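Long-range contact in FtsZ-like protein of unknown function (Nostoc punctiforme, PDB 3C8L), which is of unknown function but probably resembles FtsZ and forms an assembly of four copies: residues G89-G95 with D106-I110. Numbering follows the deposited sequence. Where two conformers were deposited one is given.
Sequences GGMIVQG and DEMLI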
ATOM      1  N   GLY A  89       9.457 -18.086  -1.238  1.00 12.12           N
ATOM      2  CA  GLY A  89       9.791 -16.723  -1.636  1.00 11.28           C
ATOM      3  C   GLY A  89       9.417 -15.794  -0.515  1.00 10.66           C
ATOM      4  O   GLY A  89       9.393 -16.167   0.659  1.00 11.40           O
ATOM      5  N   GLY A  90       9.062 -14.573  -0.871  1.00  9.03           N
ATOM      6  CA  GLY A  90       8.779 -13.597   0.149  1.00  8.89           C
ATOM      7  C   GLY A  90      10.069 -13.273   0.908  1.00  9.27           C
ATOM      8  O   GLY A  90      11.155 -13.155   0.299  1.00 10.08           O
HETATM    9  N   MSE A  91       9.964 -13.099   2.220  1.00  8.97           N
HETATM   10  CA  MSE A  91      11.153 -12.795   3.005  1.00  8.79           C
HETATM   11  C   MSE A  91      10.938 -13.099   4.488  1.00  9.56           C
HETATM   12  O   MSE A  91       9.807 -13.058   4.972  1.00  9.86           O
HETATM   13  CB  MSE A  91      11.527 -11.302   2.861  1.00  9.54           C
HETATM   14  CG  MSE A  91      12.945 -10.944   3.284  1.00 10.49           C
HETATM   15 SE   MSE A  91      13.492  -9.165   2.760  0.75  9.15          SE
HETATM   16  CE  MSE A  91      12.827  -8.395   4.284  1.00  9.21           C
ATOM     17  N   ILE A  92      12.011 -13.474   5.181  1.00  9.80           N
ATOM     18  CA  ILE A  92      11.995 -13.633   6.635  1.00 10.42           C
ATOM     19  C   ILE A  92      12.822 -12.462   7.218  1.00 10.92           C
ATOM     20  O   ILE A  92      13.953 -12.215   6.782  1.00 12.25           O
ATOM     21  CB  ILE A  92      12.682 -14.912   7.124  1.00 11.71           C
ATOM     22  CG1 ILE A  92      11.922 -16.129   6.598  1.00 11.54           C
ATOM     23  CG2 ILE A  92      12.752 -14.900   8.661  1.00 12.36           C
ATOM     24  CD1 ILE A  92      12.599 -17.495   6.889  1.00 13.84           C
ATOM     25  N   VAL A  93      12.259 -11.744   8.190  1.00 11.00           N
ATOM     26  CA  VAL A  93      13.011 -10.726   8.910  1.00 12.00           C
ATOM     27  C   VAL A  93      13.344 -11.405  10.270  1.00 12.35           C
ATOM     28  O   VAL A  93      12.436 -11.773  11.025  1.00 12.92           O
ATOM     29  CB  VAL A  93      12.214  -9.449   9.144  1.00 12.32           C
ATOM     30  CG1 VAL A  93      13.058  -8.457   9.931  1.00 13.82           C
ATOM     31  CG2 VAL A  93      11.742  -8.861   7.808  1.00 13.45           C
ATOM     32  N   GLN A  94      14.639 -11.592  10.533  0.80 12.51           N
ATOM     33  CA  GLN A  94      15.138 -12.177  11.779  0.80 14.94           C
ATOM     34  C   GLN A  94      15.257 -11.142  12.874  0.80 15.25           C
ATOM     35  O   GLN A  94      15.765 -10.041  12.667  0.80 16.64           O
ATOM     36  CB  GLN A  94      16.551 -12.731  11.572  0.80 17.26           C
ATOM     37  CG  GLN A  94      16.649 -13.944  10.701  0.80 20.10           C
ATOM     38  CD  GLN A  94      16.096 -15.189  11.367  0.80 21.52           C
ATOM     39  OE1 GLN A  94      15.970 -15.255  12.596  0.80 23.65           O
ATOM     40  NE2 GLN A  94      15.784 -16.188  10.568  0.80 22.49           N
ATOM     41  N   GLY A  95      14.829 -11.490  14.073  1.00 15.70           N
ATOM     42  CA  GLY A  95      14.956 -10.566  15.178  1.00 17.02           C
ATOM     43  C   GLY A  95      14.456 -11.240  16.442  1.00 17.37           C
ATOM     44  O   GLY A  95      13.449 -11.942  16.416  1.00 17.73           O
ATOM     45  N   ASP A 106      11.542 -15.867  16.639  1.00 15.56           N
ATOM     46  CA  ASP A 106      12.427 -14.789  16.184  1.00 16.62           C
ATOM     47  C   ASP A 106      12.276 -14.427  14.715  1.00 15.84           C
ATOM     48  O   ASP A 106      13.222 -13.915  14.097  1.00 16.57           O
ATOM     49  CB  ASP A 106      13.916 -15.150  16.446  1.00 18.15           C
ATOM     50  CG  ASP A 106      14.283 -15.286  17.922  1.00 20.14           C
ATOM     51  OD1 ASP A 106      13.483 -14.988  18.834  1.00 21.93           O
ATOM     52  OD2 ASP A 106      15.459 -15.679  18.177  1.00 22.62           O
ATOM     53  N   GLU A 107      11.102 -14.666  14.145  1.00 14.73           N
ATOM     54  CA  GLU A 107      10.908 -14.353  12.750  1.00 14.82           C
ATOM     55  C   GLU A 107       9.612 -13.622  12.403  1.00 13.58           C
ATOM     56  O   GLU A 107       8.579 -13.791  13.062  1.00 14.47           O
ATOM     57  CB  GLU A 107      10.860 -15.667  11.956  1.00 15.50           C
ATOM     58  CG  GLU A 107      12.131 -16.516  12.022  1.00 16.99           C
ATOM     59  CD  GLU A 107      12.075 -17.796  11.238  1.00 18.58           C
ATOM     60  OE1 GLU A 107      11.012 -18.186  10.776  1.00 20.01           O
ATOM     61  OE2 GLU A 107      13.145 -18.444  11.097  1.00 24.74           O
HETATM   62  N   MSE A 108       9.724 -12.690  11.467  1.00 12.12           N
HETATM   63  CA  MSE A 108       8.541 -12.027  10.891  0.67 11.90           C
HETATM   64  C   MSE A 108       8.541 -12.594   9.485  1.00 10.30           C
HETATM   65  O   MSE A 108       9.582 -12.607   8.819  1.00 11.83           O
HETATM   66  CB  MSE A 108       8.574 -10.498  10.817  0.67 12.84           C
HETATM   67  CG  MSE A 108       8.499  -9.783  12.120  0.67 13.68           C
HETATM   68 SE   MSE A 108       7.983  -7.936  11.853  0.50 15.66          SE
HETATM   69  CE  MSE A 108       9.658  -7.330  11.288  0.67 13.16           C
ATOM     70  N   LEU A 109       7.375 -13.042   9.032  1.00  9.90           N
ATOM     71  CA  LEU A 109       7.220 -13.643   7.722  1.00  9.27           C
ATOM     72  C   LEU A 109       6.469 -12.717   6.784  1.00  8.85           C
ATOM     73  O   LEU A 109       5.366 -12.242   7.114  1.00 10.10           O
ATOM     74  CB  LEU A 109       6.468 -14.979   7.835  1.00 10.10           C
ATOM     75  CG  LEU A 109       7.009 -15.956   8.897  1.00 10.87           C
ATOM     76  CD1 LEU A 109       6.167 -17.257   8.880  1.00 12.20           C
ATOM     77  CD2 LEU A 109       8.480 -16.265   8.689  1.00 12.27           C
ATOM     78  N   ILE A 110       7.038 -12.513   5.600  1.00  8.36           N
ATOM     79  CA  ILE A 110       6.460 -11.647   4.597  1.00  8.38           C
ATOM     80  C   ILE A 110       6.102 -12.443   3.349  1.00  8.04           C
ATOM     81  O   ILE A 110       6.938 -13.151   2.782  1.00  8.86           O
ATOM     82  CB  ILE A 110       7.406 -10.471   4.248  1.00  8.61           C
ATOM     83  CG1 ILE A 110       7.821  -9.709   5.509  1.00 10.17           C
ATOM     84  CG2 ILE A 110       6.700  -9.585   3.234  1.00 10.10           C
ATOM     85  CD1 ILE A 110       8.852  -8.644   5.266  1.00 10.89           C
TER
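Val93 and Met108 form a hydrogen-bonded pair of an antiparallel beta hairpin, in which strands 91-94 and 107-110, parts of the longer strands 81-94 and 107-120 of a mixed sheet, are joined by a connection without helix or strand, ten residues of it between Gly95 and Asp106. Val93 N gives a hydrogen bond to Met108 O (2.9 Å), and Met108 N returns one to Val93 O. The tightly packed face carries Met91, Val93, Met108 and Ile110. Here Val93 forks: CG1, anti to the backbone N (chi1 178°), meets the terminal CE of Met108, a selenomethionine, at 3.8 Å in one of its two conformers, while CG2 touches Ile110 CD1 at 3.9 Å. The same CD1 lies 4.1 Å from the CE of Met91, also a selenomethionine, whose chain bends at the selenium. A second subunit closes over this face, its Ala61, Ala114, Ile112 and Met11 packing on the four residues.

The other face grows looser toward Gly95. Ile92 CG1 still rests beside Leu109 CD2, and its CG2 lies 3.8 Å from Glu107 CG, with Tyr64 against Ile92 and Leu109. Farther along, exposed Gln94, in one of two conformers, folds back alongside Glu107, its amide turned 86° from the carboxylate; NE2 and OE2 approach only weakly, without a hydrogen bond. OE1 of Glu107 is instead hydrogen-bonded to Tyr64 OH. With an alanine here, the Tyr64 hydroxyl would probably lose its carboxylate mate and Ile92 CG2 the Glu107 chain that lies against it. At the solvent end Asp106 turns its carboxylate back to Ala97 N through OD1, and the last backbone hydrogen bond runs from Gly95 N to Asp106 O, 2.9 Å.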